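Local coordinates for protein dihydropyrimidinase (Brevibacillus agri, PDB 3SFW) that probably catalyses the reversible hydrolytic ring opening of dihydropyrimidines, using a two-zinc centre in an amidohydrolase TIM barrel, at residues A[15-23]-A[31-40]; A[74-82]-A[108-118]. All blocks are in the same frame, centred on the assembly; numbering follows the deposited sequence.

Interaction 1 (A[15-23]-A[31-40])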
ATOM      1  N   ASP A  15      11.201  30.806   9.744  1.00 14.92           N
ATOM      2  CA  ASP A  15      11.927  32.004   9.326  1.00 14.07           C
ATOM      3  C   ASP A  15      13.429  31.783   9.466  1.00 15.03           C
ATOM      4  O   ASP A  15      13.873  30.963  10.301  1.00 15.99           O
ATOM      5  CB  ASP A  15      11.485  33.184  10.211  1.00 13.04           C
ATOM      6  CG  ASP A  15      10.050  33.605   9.941  1.00 19.29           C
ATOM      7  OD1 ASP A  15       9.773  33.972   8.793  1.00 24.20           O
ATOM      8  OD2 ASP A  15       9.218  33.511  10.852  1.00 20.17           O
ATOM      9  N   THR A  16      14.203  32.559   8.701  1.00 13.48           N
ATOM     10  CA  THR A  16      15.675  32.628   8.821  1.00 15.96           C
ATOM     11  C   THR A  16      16.117  34.049   8.446  1.00 18.57           C
ATOM     12  O   THR A  16      15.909  34.487   7.305  1.00 19.84           O
ATOM     13  CB  THR A  16      16.404  31.650   7.816  1.00 21.31           C
ATOM     14  OG1 THR A  16      15.890  30.303   7.945  1.00 22.19           O
ATOM     15  CG2 THR A  16      17.902  31.630   8.069  1.00 22.01           C
ATOM     16  N   TYR A  17      16.737  34.779   9.374  1.00 16.00           N
ATOM     17  CA  TYR A  17      16.968  36.215   9.126  1.00 14.54           C
ATOM     18  C   TYR A  17      17.966  36.758  10.110  1.00 17.38           C
ATOM     19  O   TYR A  17      18.129  36.215  11.206  1.00 13.73           O
ATOM     20  CB  TYR A  17      15.659  37.030   9.201  1.00 13.76           C
ATOM     21  CG  TYR A  17      14.909  36.974  10.510  1.00 14.19           C
ATOM     22  CD1 TYR A  17      13.999  35.938  10.788  1.00 15.58           C
ATOM     23  CD2 TYR A  17      15.160  37.899  11.516  1.00 15.89           C
ATOM     24  CE1 TYR A  17      13.321  35.887  12.003  1.00 13.92           C
ATOM     25  CE2 TYR A  17      14.467  37.857  12.737  1.00 14.35           C
ATOM     26  CZ  TYR A  17      13.571  36.824  12.976  1.00 15.32           C
ATOM     27  OH  TYR A  17      12.938  36.740  14.178  1.00 15.75           O
ATOM     28  N   GLN A  18      18.631  37.839   9.715  1.00 16.97           N
ATOM     29  CA  GLN A  18      19.580  38.507  10.590  1.00 17.93           C
ATOM     30  C   GLN A  18      18.892  39.661  11.291  1.00 18.63           C
ATOM     31  O   GLN A  18      18.342  40.554  10.646  1.00 20.46           O
ATOM     32  CB  GLN A  18      20.766  38.975   9.751  1.00 23.68           C
ATOM     33  CG  GLN A  18      21.701  37.833   9.465  1.00 32.09           C
ATOM     34  CD  GLN A  18      22.235  37.838   8.058  1.00 43.49           C
ATOM     35  OE1 GLN A  18      23.254  38.479   7.767  1.00 42.58           O
ATOM     36  NE2 GLN A  18      21.568  37.085   7.165  1.00 46.60           N
ATOM     37  N   ALA A  19      18.790  39.598  12.605  1.00 16.56           N
ATOM     38  CA  ALA A  19      18.252  40.721  13.341  1.00 17.15           C
ATOM     39  C   ALA A  19      18.679  40.578  14.772  1.00 18.28           C
ATOM     40  O   ALA A  19      19.176  39.507  15.168  1.00 16.66           O
ATOM     41  CB  ALA A  19      16.709  40.733  13.272  1.00 19.88           C
ATOM     42  N   ASP A  20      18.465  41.637  15.546  1.00 16.25           N
ATOM     43  CA  ASP A  20      18.698  41.585  16.985  1.00 17.64           C
ATOM     44  C   ASP A  20      17.429  41.227  17.748  1.00 15.65           C
ATOM     45  O   ASP A  20      16.302  41.539  17.325  1.00 17.35           O
ATOM     46  CB  ASP A  20      19.228  42.915  17.475  1.00 18.29           C
ATOM     47  CG  ASP A  20      20.534  43.323  16.789  1.00 20.32           C
ATOM     48  OD1 ASP A  20      21.205  42.489  16.139  1.00 22.82           O
ATOM     49  OD2 ASP A  20      20.836  44.520  16.872  1.00 24.23           O
ATOM     50  N   VAL A  21      17.602  40.639  18.914  1.00 15.40           N
ATOM     51  CA  VAL A  21      16.452  40.254  19.746  1.00 13.44           C
ATOM     52  C   VAL A  21      16.567  40.943  21.084  1.00 16.71           C
ATOM     53  O   VAL A  21      17.611  40.867  21.730  1.00 16.22           O
ATOM     54  CB  VAL A  21      16.432  38.714  19.943  1.00 15.59           C
ATOM     55  CG1 VAL A  21      15.309  38.277  20.902  1.00 16.59           C
ATOM     56  CG2 VAL A  21      16.263  38.021  18.580  1.00 14.74           C
ATOM     57  N   LEU A  22      15.487  41.609  21.490  1.00 15.08           N
ATOM     58  CA  LEU A  22      15.426  42.286  22.781  1.00 16.82           C
ATOM     59  C   LEU A  22      14.552  41.532  23.766  1.00 14.68           C
ATOM     60  O   LEU A  22      13.370  41.231  23.481  1.00 15.81           O
ATOM     61  CB  LEU A  22      14.881  43.720  22.600  1.00 15.49           C
ATOM     62  CG  LEU A  22      14.755  44.535  23.905  1.00 17.15           C
ATOM     63  CD1 LEU A  22      16.183  44.679  24.480  1.00 16.96           C
ATOM     64  CD2 LEU A  22      14.183  45.931  23.519  1.00 16.15           C
ATOM     65  N   ILE A  23      15.157  41.165  24.900  1.00 14.74           N
ATOM     66  CA  ILE A  23      14.457  40.478  25.974  1.00 13.38           C
ATOM     67  C   ILE A  23      14.230  41.460  27.112  1.00 14.35           C
ATOM     68  O   ILE A  23      15.097  42.275  27.391  1.00 16.39           O
ATOM     69  CB  ILE A  23      15.360  39.331  26.510  1.00 13.04           C
ATOM     70  CG1 ILE A  23      15.572  38.263  25.417  1.00 13.59           C
ATOM     71  CG2 ILE A  23      14.707  38.644  27.742  1.00 13.85           C
ATOM     72  CD1 ILE A  23      16.739  37.296  25.723  1.00 13.85           C
ATOM     73  N   ILE A  31      12.093  42.472  18.096  1.00 13.49           N
ATOM     74  CA  ILE A  31      13.089  41.940  17.223  1.00 12.61           C
ATOM     75  C   ILE A  31      13.226  42.972  16.120  1.00 15.67           C
ATOM     76  O   ILE A  31      12.226  43.541  15.692  1.00 14.86           O
ATOM     77  CB  ILE A  31      12.627  40.601  16.636  1.00 12.93           C
ATOM     78  CG1 ILE A  31      12.300  39.609  17.796  1.00 12.92           C
ATOM     79  CG2 ILE A  31      13.711  40.079  15.641  1.00 15.15           C
ATOM     80  CD1 ILE A  31      11.668  38.225  17.214  1.00 14.98           C
ATOM     81  N   GLY A  32      14.448  43.216  15.676  1.00 16.56           N
ATOM     82  CA  GLY A  32      14.646  44.344  14.776  1.00 18.27           C
ATOM     83  C   GLY A  32      16.079  44.521  14.396  1.00 22.98           C
ATOM     84  O   GLY A  32      16.983  44.128  15.123  1.00 20.20           O
ATOM     85  N   SER A  33      16.278  45.192  13.267  1.00 23.20           N
ATOM     86  CA  SER A  33      17.608  45.434  12.735  1.00 28.99           C
ATOM     87  C   SER A  33      18.274  46.671  13.387  1.00 30.65           C
ATOM     88  O   SER A  33      19.495  46.797  13.393  1.00 31.21           O
ATOM     89  CB  SER A  33      17.498  45.625  11.216  1.00 30.08           C
ATOM     90  OG  SER A  33      16.245  46.199  10.895  1.00 28.04           O
ATOM     91  N   ASP A  34      17.472  47.556  13.964  1.00 26.92           N
ATOM     92  CA  ASP A  34      18.031  48.797  14.524  1.00 31.36           C
ATOM     93  C   ASP A  34      17.252  49.233  15.758  1.00 28.18           C
ATOM     94  O   ASP A  34      16.609  50.275  15.749  1.00 26.39           O
ATOM     95  CB  ASP A  34      18.017  49.915  13.452  1.00 34.17           C
ATOM     96  CG  ASP A  34      18.791  51.178  13.882  1.00 39.02           C
ATOM     97  OD1 ASP A  34      19.719  51.070  14.720  1.00 38.00           O
ATOM     98  OD2 ASP A  34      18.438  52.289  13.397  1.00 39.68           O
ATOM     99  N   LEU A  35      17.254  48.408  16.804  1.00 24.69           N
ATOM    100  CA  LEU A  35      16.354  48.646  17.932  1.00 22.02           C
ATOM    101  C   LEU A  35      16.790  49.823  18.845  1.00 25.49           C
ATOM    102  O   LEU A  35      15.977  50.362  19.590  1.00 24.74           O
ATOM    103  CB  LEU A  35      16.204  47.364  18.778  1.00 22.40           C
ATOM    104  CG  LEU A  35      15.439  46.211  18.088  1.00 20.45           C
ATOM    105  CD1 LEU A  35      15.404  45.011  18.973  1.00 20.85           C
ATOM    106  CD2 LEU A  35      14.002  46.657  17.738  1.00 17.73           C
ATOM    107  N   GLN A  36      18.086  50.127  18.857  1.00 27.53           N
ATOM    108  CA  GLN A  36      18.640  51.149  19.788  1.00 34.85           C
ATOM    109  C   GLN A  36      18.141  50.978  21.221  1.00 35.82           C
ATOM    110  O   GLN A  36      17.673  51.937  21.855  1.00 35.25           O
ATOM    111  CB  GLN A  36      18.372  52.580  19.283  1.00 38.04           C
ATOM    112  CG  GLN A  36      18.913  52.847  17.872  1.00 43.15           C
ATOM    113  CD  GLN A  36      18.362  54.127  17.256  1.00 47.38           C
ATOM    114  OE1 GLN A  36      17.672  54.910  17.916  1.00 48.73           O
ATOM    115  NE2 GLN A  36      18.655  54.339  15.978  1.00 49.97           N
ATOM    116  N   ALA A  37      18.253  49.753  21.730  1.00 35.27           N
ATOM    117  CA  ALA A  37      17.822  49.433  23.084  1.00 37.55           C
ATOM    118  C   ALA A  37      18.646  50.211  24.100  1.00 40.71           C
ATOM    119  O   ALA A  37      19.871  50.291  24.009  1.00 41.90           O
ATOM    120  CB  ALA A  37      17.920  47.936  23.344  1.00 34.85           C
ATOM    121  N   THR A  38      17.951  50.855  25.026  1.00 44.98           N
ATOM    122  CA  THR A  38      18.628  51.539  26.111  1.00 45.72           C
ATOM    123  C   THR A  38      18.646  50.637  27.332  1.00 44.11           C
ATOM    124  O   THR A  38      17.682  49.871  27.590  1.00 40.52           O
ATOM    125  CB  THR A  38      18.008  52.956  26.440  1.00 47.77           C
ATOM    126  OG1 THR A  38      16.591  52.846  26.641  1.00 50.42           O
ATOM    127  CG2 THR A  38      18.273  53.945  25.305  1.00 48.14           C
ATOM    128  N   ASP A  39      19.785  50.659  28.017  1.00 39.19           N
ATOM    129  CA  ASP A  39      19.894  50.064  29.333  1.00 40.41           C
ATOM    130  C   ASP A  39      19.722  48.560  29.241  1.00 35.34           C
ATOM    131  O   ASP A  39      19.123  47.952  30.130  1.00 35.38           O
ATOM    132  CB  ASP A  39      18.830  50.636  30.287  1.00 44.95           C
ATOM    133  CG  ASP A  39      18.928  52.161  30.454  1.00 50.60           C
ATOM    134  OD1 ASP A  39      20.063  52.715  30.495  1.00 50.85           O
ATOM    135  OD2 ASP A  39      17.854  52.800  30.551  1.00 52.37           O
ATOM    136  N   ALA A  40      20.177  47.963  28.142  1.00 31.82           N
ATOM    137  CA  ALA A  40      20.140  46.506  28.034  1.00 26.84           C
ATOM    138  C   ALA A  40      21.541  45.960  28.044  1.00 27.34           C
ATOM    139  O   ALA A  40      22.462  46.606  27.548  1.00 29.32           O
ATOM    140  CB  ALA A  40      19.398  46.060  26.774  1.00 24.53           C
TER
HETATM  141  O   HOH W   1      18.638  45.920  16.990  1.00 31.77           O

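Interaction 2 (A[74-82]-A[108-118])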
ATOM      1  N   PHE A  74      16.360  15.201  38.521  1.00 12.37           N
ATOM      2  CA  PHE A  74      15.879  16.417  37.846  1.00 12.48           C
ATOM      3  C   PHE A  74      16.909  17.507  37.789  1.00 15.64           C
ATOM      4  O   PHE A  74      16.935  18.256  36.836  1.00 17.07           O
ATOM      5  CB  PHE A  74      14.557  16.929  38.425  1.00 12.53           C
ATOM      6  CG  PHE A  74      13.366  16.297  37.780  1.00 10.04           C
ATOM      7  CD1 PHE A  74      13.006  14.986  38.109  1.00 12.08           C
ATOM      8  CD2 PHE A  74      12.640  16.988  36.796  1.00 12.75           C
ATOM      9  CE1 PHE A  74      11.920  14.328  37.490  1.00 12.95           C
ATOM     10  CE2 PHE A  74      11.592  16.321  36.098  1.00 11.40           C
ATOM     11  CZ  PHE A  74      11.202  15.012  36.468  1.00 10.41           C
ATOM     12  N   PHE A  75      17.840  17.546  38.761  1.00 10.92           N
ATOM     13  CA  PHE A  75      18.912  18.534  38.696  1.00 12.59           C
ATOM     14  C   PHE A  75      19.918  18.179  37.565  1.00 11.15           C
ATOM     15  O   PHE A  75      20.171  18.987  36.682  1.00 13.02           O
ATOM     16  CB  PHE A  75      19.651  18.643  40.054  1.00 10.74           C
ATOM     17  CG  PHE A  75      20.792  19.618  40.042  1.00 12.94           C
ATOM     18  CD1 PHE A  75      22.094  19.154  40.212  1.00 15.86           C
ATOM     19  CD2 PHE A  75      20.581  20.957  39.737  1.00 13.46           C
ATOM     20  CE1 PHE A  75      23.186  20.028  40.163  1.00 17.53           C
ATOM     21  CE2 PHE A  75      21.678  21.871  39.696  1.00 14.11           C
ATOM     22  CZ  PHE A  75      22.986  21.380  39.890  1.00 15.84           C
ATOM     23  N   THR A  76      20.565  17.024  37.670  1.00 10.89           N
ATOM     24  CA  THR A  76      21.635  16.703  36.698  1.00 13.53           C
ATOM     25  C   THR A  76      21.059  16.528  35.289  1.00 11.02           C
ATOM     26  O   THR A  76      21.727  16.876  34.300  1.00 13.13           O
ATOM     27  CB  THR A  76      22.503  15.482  37.078  1.00 12.48           C
ATOM     28  OG1 THR A  76      21.712  14.294  37.085  1.00 13.07           O
ATOM     29  CG2 THR A  76      23.192  15.684  38.524  1.00 12.40           C
ATOM     30  N   GLY A  77      19.865  15.936  35.205  1.00 12.83           N
ATOM     31  CA  GLY A  77      19.277  15.686  33.886  1.00 11.93           C
ATOM     32  C   GLY A  77      18.901  16.989  33.176  1.00 11.99           C
ATOM     33  O   GLY A  77      19.112  17.123  31.954  1.00 12.80           O
ATOM     34  N   THR A  78      18.320  17.938  33.901  1.00 11.26           N
ATOM     35  CA  THR A  78      17.982  19.240  33.272  1.00 11.50           C
ATOM     36  C   THR A  78      19.227  20.055  32.986  1.00 11.31           C
ATOM     37  O   THR A  78      19.289  20.779  31.996  1.00 10.77           O
ATOM     38  CB  THR A  78      16.943  20.086  34.074  1.00 10.34           C
ATOM     39  OG1 THR A  78      17.443  20.412  35.382  1.00 10.91           O
ATOM     40  CG2 THR A  78      15.626  19.324  34.169  1.00 11.22           C
ATOM     41  N   LYS A  79      20.268  19.911  33.828  1.00 11.18           N
ATOM     42  CA  LYS A  79      21.496  20.656  33.549  1.00 12.74           C
ATOM     43  C   LYS A  79      22.133  20.107  32.256  1.00 12.66           C
ATOM     44  O   LYS A  79      22.610  20.873  31.399  1.00 11.50           O
ATOM     45  CB  LYS A  79      22.487  20.585  34.734  1.00 15.14           C
ATOM     46  CG  LYS A  79      23.772  21.292  34.491  1.00 18.24           C
ATOM     47  CD  LYS A  79      24.454  21.648  35.855  1.00 19.37           C
ATOM     48  CE  LYS A  79      24.611  20.375  36.706  1.00 22.66           C
ATOM     49  NZ  LYS A  79      25.680  19.480  36.234  1.00 21.38           N
ATOM     50  N   ALA A  80      22.125  18.781  32.105  1.00 11.10           N
ATOM     51  CA  ALA A  80      22.701  18.154  30.925  1.00 14.53           C
ATOM     52  C   ALA A  80      21.878  18.543  29.668  1.00 11.58           C
ATOM     53  O   ALA A  80      22.423  18.854  28.628  1.00 11.93           O
ATOM     54  CB  ALA A  80      22.702  16.630  31.114  1.00 12.63           C
ATOM     55  N   ALA A  81      20.563  18.577  29.808  1.00 11.82           N
ATOM     56  CA  ALA A  81      19.698  19.021  28.697  1.00 12.16           C
ATOM     57  C   ALA A  81      20.104  20.430  28.284  1.00 12.58           C
ATOM     58  O   ALA A  81      20.266  20.711  27.085  1.00 11.93           O
ATOM     59  CB  ALA A  81      18.212  19.014  29.137  1.00 11.22           C
ATOM     60  N   ALA A  82      20.272  21.314  29.263  1.00 10.21           N
ATOM     61  CA  ALA A  82      20.606  22.718  28.948  1.00 10.20           C
ATOM     62  C   ALA A  82      21.976  22.803  28.253  1.00 12.59           C
ATOM     63  O   ALA A  82      22.139  23.511  27.257  1.00 11.25           O
ATOM     64  CB  ALA A  82      20.605  23.591  30.237  1.00 10.92           C
ATOM     65  N   TRP A 108       5.867  13.066  41.417  1.00 14.02           N
ATOM     66  CA  TRP A 108       6.678  13.696  40.368  1.00 14.95           C
ATOM     67  C   TRP A 108       6.993  15.179  40.583  1.00 15.45           C
ATOM     68  O   TRP A 108       8.103  15.616  40.307  1.00 13.96           O
ATOM     69  CB  TRP A 108       6.089  13.413  38.954  1.00 12.33           C
ATOM     70  CG  TRP A 108       6.863  12.405  38.188  1.00 13.70           C
ATOM     71  CD1 TRP A 108       7.685  12.667  37.111  1.00 13.66           C
ATOM     72  CD2 TRP A 108       7.008  11.008  38.476  1.00 12.61           C
ATOM     73  NE1 TRP A 108       8.350  11.519  36.741  1.00 12.32           N
ATOM     74  CE2 TRP A 108       7.934  10.478  37.525  1.00 13.02           C
ATOM     75  CE3 TRP A 108       6.470  10.140  39.462  1.00 12.28           C
ATOM     76  CZ2 TRP A 108       8.349   9.132  37.542  1.00 13.95           C
ATOM     77  CZ3 TRP A 108       6.840   8.767  39.437  1.00 14.96           C
ATOM     78  CH2 TRP A 108       7.754   8.282  38.468  1.00 14.57           C
ATOM     79  N   HIS A 109       6.028  15.972  41.087  1.00 13.22           N
ATOM     80  CA  HIS A 109       6.339  17.353  41.431  1.00 12.86           C
ATOM     81  C   HIS A 109       7.446  17.391  42.489  1.00 11.56           C
ATOM     82  O   HIS A 109       8.343  18.239  42.418  1.00 13.33           O
ATOM     83  CB  HIS A 109       5.082  18.068  41.937  1.00 12.54           C
ATOM     84  CG  HIS A 109       4.214  18.609  40.838  1.00 12.42           C
ATOM     85  ND1 HIS A 109       4.575  19.700  40.077  1.00 13.46           N
ATOM     86  CD2 HIS A 109       3.064  18.129  40.293  1.00 13.19           C
ATOM     87  CE1 HIS A 109       3.613  19.949  39.197  1.00 14.96           C
ATOM     88  NE2 HIS A 109       2.701  18.993  39.287  1.00 11.80           N
ATOM     89  N   GLU A 110       7.415  16.439  43.418  1.00 12.74           N
ATOM     90  CA  GLU A 110       8.430  16.434  44.497  1.00 16.35           C
ATOM     91  C   GLU A 110       9.827  16.010  43.953  1.00 16.77           C
ATOM     92  O   GLU A 110      10.822  16.611  44.328  1.00 15.07           O
ATOM     93  CB  GLU A 110       7.974  15.583  45.688  1.00 19.68           C
ATOM     94  CG  GLU A 110       8.970  15.470  46.872  1.00 30.05           C
ATOM     95  CD  GLU A 110       9.319  16.816  47.526  1.00 35.67           C
ATOM     96  OE1 GLU A 110      10.358  16.881  48.232  1.00 38.78           O
ATOM     97  OE2 GLU A 110       8.566  17.802  47.352  1.00 38.12           O
ATOM     98  N   LYS A 111       9.855  15.199  42.882  1.00 14.72           N
ATOM     99  CA  LYS A 111      11.136  14.910  42.208  1.00 14.97           C
ATOM    100  C   LYS A 111      11.735  16.182  41.602  1.00 16.22           C
ATOM    101  O   LYS A 111      12.960  16.347  41.561  1.00 17.53           O
ATOM    102  CB  LYS A 111      10.981  13.845  41.093  1.00 13.00           C
ATOM    103  CG  LYS A 111      10.595  12.493  41.527  1.00 12.46           C
ATOM    104  CD  LYS A 111      10.452  11.568  40.267  1.00 17.18           C
ATOM    105  CE  LYS A 111       9.995  10.181  40.658  1.00 16.66           C
ATOM    106  NZ  LYS A 111      11.052   9.477  41.498  1.00 15.06           N
ATOM    107  N   ALA A 112      10.889  17.046  41.039  1.00 12.65           N
ATOM    108  CA  ALA A 112      11.390  18.183  40.297  1.00 14.66           C
ATOM    109  C   ALA A 112      11.566  19.475  41.120  1.00 17.92           C
ATOM    110  O   ALA A 112      12.414  20.317  40.818  1.00 17.71           O
ATOM    111  CB  ALA A 112      10.500  18.436  39.078  1.00 16.43           C
ATOM    112  N   ARG A 113      10.784  19.622  42.183  1.00 21.64           N
ATOM    113  CA  ARG A 113      10.647  20.949  42.803  1.00 25.98           C
ATOM    114  C   ARG A 113      11.967  21.332  43.489  1.00 20.65           C
ATOM    115  O   ARG A 113      12.589  20.517  44.162  1.00 23.63           O
ATOM    116  CB  ARG A 113       9.470  20.932  43.787  1.00 36.81           C
ATOM    117  CG  ARG A 113       9.407  22.097  44.799  1.00 42.96           C
ATOM    118  CD  ARG A 113       8.261  21.852  45.807  1.00 47.19           C
ATOM    119  NE  ARG A 113       6.945  21.801  45.153  1.00 49.63           N
ATOM    120  CZ  ARG A 113       6.174  20.711  45.038  1.00 50.83           C
ATOM    121  NH1 ARG A 113       6.559  19.525  45.529  1.00 48.61           N
ATOM    122  NH2 ARG A 113       4.995  20.813  44.426  1.00 52.25           N
ATOM    123  N   GLY A 114      12.482  22.510  43.162  1.00 21.48           N
ATOM    124  CA  GLY A 114      13.719  22.973  43.778  1.00 21.76           C
ATOM    125  C   GLY A 114      14.968  22.367  43.158  1.00 19.99           C
ATOM    126  O   GLY A 114      16.094  22.611  43.621  1.00 20.78           O
ATOM    127  N   LYS A 115      14.793  21.578  42.099  1.00 15.35           N
ATOM    128  CA  LYS A 115      15.935  20.841  41.530  1.00 15.21           C
ATOM    129  C   LYS A 115      16.136  21.131  40.022  1.00 14.38           C
ATOM    130  O   LYS A 115      17.233  21.418  39.573  1.00 13.96           O
ATOM    131  CB  LYS A 115      15.775  19.313  41.800  1.00 19.14           C
ATOM    132  CG  LYS A 115      15.646  18.948  43.285  1.00 23.85           C
ATOM    133  CD  LYS A 115      15.124  17.510  43.539  1.00 31.28           C
ATOM    134  CE  LYS A 115      13.864  17.547  44.470  1.00 31.30           C
ATOM    135  NZ  LYS A 115      13.570  16.308  45.252  1.00 35.96           N
ATOM    136  N   ALA A 116      15.047  21.211  39.259  1.00 14.38           N
ATOM    137  CA  ALA A 116      15.164  21.494  37.797  1.00 11.98           C
ATOM    138  C   ALA A 116      15.752  22.882  37.489  1.00 15.05           C
ATOM    139  O   ALA A 116      15.453  23.863  38.232  1.00 12.91           O
ATOM    140  CB  ALA A 116      13.726  21.371  37.136  1.00 13.70           C
ATOM    141  N   VAL A 117      16.664  22.950  36.509  1.00 10.20           N
ATOM    142  CA  VAL A 117      17.332  24.210  36.166  1.00 11.63           C
ATOM    143  C   VAL A 117      16.700  24.821  34.930  1.00 11.72           C
ATOM    144  O   VAL A 117      16.946  25.984  34.629  1.00 12.72           O
ATOM    145  CB  VAL A 117      18.845  24.041  35.953  1.00 11.38           C
ATOM    146  CG1 VAL A 117      19.469  23.310  37.181  1.00 11.81           C
ATOM    147  CG2 VAL A 117      19.157  23.253  34.667  1.00 12.76           C
ATOM    148  N   ILE A 118      15.839  24.043  34.270  1.00 12.51           N
ATOM    149  CA  ILE A 118      15.031  24.571  33.166  1.00  9.25           C
ATOM    150  C   ILE A 118      13.628  24.017  33.287  1.00  9.83           C
ATOM    151  O   ILE A 118      13.307  23.254  34.217  1.00 13.37           O
ATOM    152  CB  ILE A 118      15.621  24.210  31.772  1.00 11.93           C
ATOM    153  CG1 ILE A 118      16.100  22.774  31.749  1.00 16.64           C
ATOM    154  CG2 ILE A 118      16.849  25.052  31.462  1.00 14.28           C
ATOM    155  CD1 ILE A 118      15.322  21.852  31.026  1.00 16.39           C
TER
HETATM  156  O   HOH W   2      14.931  14.482  40.985  1.00 13.57           O

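Interaction 1 (A[15-23]-A[31-40])
Asp20 and Gly32 face each other as a hydrogen-bonded antiparallel pair near the open end of the β-hairpin formed by strands 20-24 and 27-32, part of a small mixed sheet; the centre of the contact lies about 31 Å from the centre of the chain. Asp20 N donates to Gly32 O over 2.9 Å, and Gly32 N returns a bond to Asp20 O. Val21 and Ile31 follow as a non-hydrogen-bonded pair, and Ile31 CA approaches Asp20 O at 3.2 Å in a CA-H...O contact.

Beside this pairing, the side chains of Tyr17 and Ile31 cross at about a right angle. Ile31 CG2 reaches the edge of the phenol ring, 3.7 Å from Tyr17 CE2, and Ile31 CD1 touches the hydroxyl oxygen. Beyond the strand, the chain curls back over Leu22. Leu22 CB meets Leu35 CD1, and with CG anti to the backbone N (chi1 179°), Leu22 CD1 packs 3.9 Å from Ala37 CB and also reaches Ala40 CB.

Further out, the carboxylate of Asp20 is fixed by the salt bridge of OD2 to Arg6 and the bond of OD1 to Asn7 N. Ile31 and Gly32 also pair with an antiparallel strand of the second subunit, continuing the sheet across the interface. The turn after Gly32 is tied back through one water, which donates to Asp20 OD2 at 2.6 Å and to Gly32 O at 3.1 Å while accepting from Leu35 N at 2.9 Å.

Interaction 2 (A[74-82]-A[108-118])
Thr78 OG1 receives the one direct hydrogen bond between helix 74-82 and segment 108-118: Val117 N donates over 2.9 Å at 168°, nearly straight. With OG1 set between the backbone N and the carbonyl carbon (chi1 61°), the same hydroxyl donates back to Phe74 O at 2.6 Å, in the carbonyl plane, so its proton direction is settled. A water adds a second polar link, accepting from Phe74 N and donating to Lys111 O.

Aromatic contacts dominate the helix start. Ala112 CB sits over one face of the Phe74 ring, 3.8 Å from its centroid, in a CH-pi contact, while Lys111 CB lies 3.8 Å from Phe74 CE1. The Phe75 ring presents its edge to Lys115 O, in plane and 3.4 Å from CD2, and Val117 CG1 packs at 3.6 Å against CE2.

Aliphatic packing continues along the helix. The side chains of Thr78 and Ile118 run alongside one another with opposite headings, bringing Ile118 CG1 to 3.7 Å from Thr78 CB, and Ile118 CG2 reaches Ala82 CB. The axes of helices 74-82 and 108-112 come within 11.1 Å at their closest approach, at an angle of 67°. Residues 115-118, in the linker leading to strand 119-124, supply much of the contact on that side, in the TIM-barrel domain expected of the amidohydrolase family.

A valine in place of Thr78 would probably leave Val117 N without its acceptor in this buried contact and set the linker less firmly against the helix. Chemically, one hydroxyl both accepts and donates, satisfying the amide of Val117 and joining it to a helix carbonyl, while the flanking apolar groups fit around this polar link.

From the N terminus, interaction 1 comes first, its segments 15-23 and 31-40 closing the hairpin of strands 20-24 and 27-32, with seven residues between the segments, most of them strand. The chain then passes through strands 41-44 and 49-59 into the barrel, where interaction 2 joins 74-82 to 108-118 across 25 residues that include strand 86-93. The two are in series, neither nesting nor crossing. The centres of interactions 1 and 2 are about 31 Å apart, their nearest atoms about 14 Å. Interaction 1 lies in the four-strand sheet, which runs on into the second subunit; interaction 2 joins helix 74-83 to the C-terminal end of helix 101-112 and the loop leading to strand 119-124, within one chain.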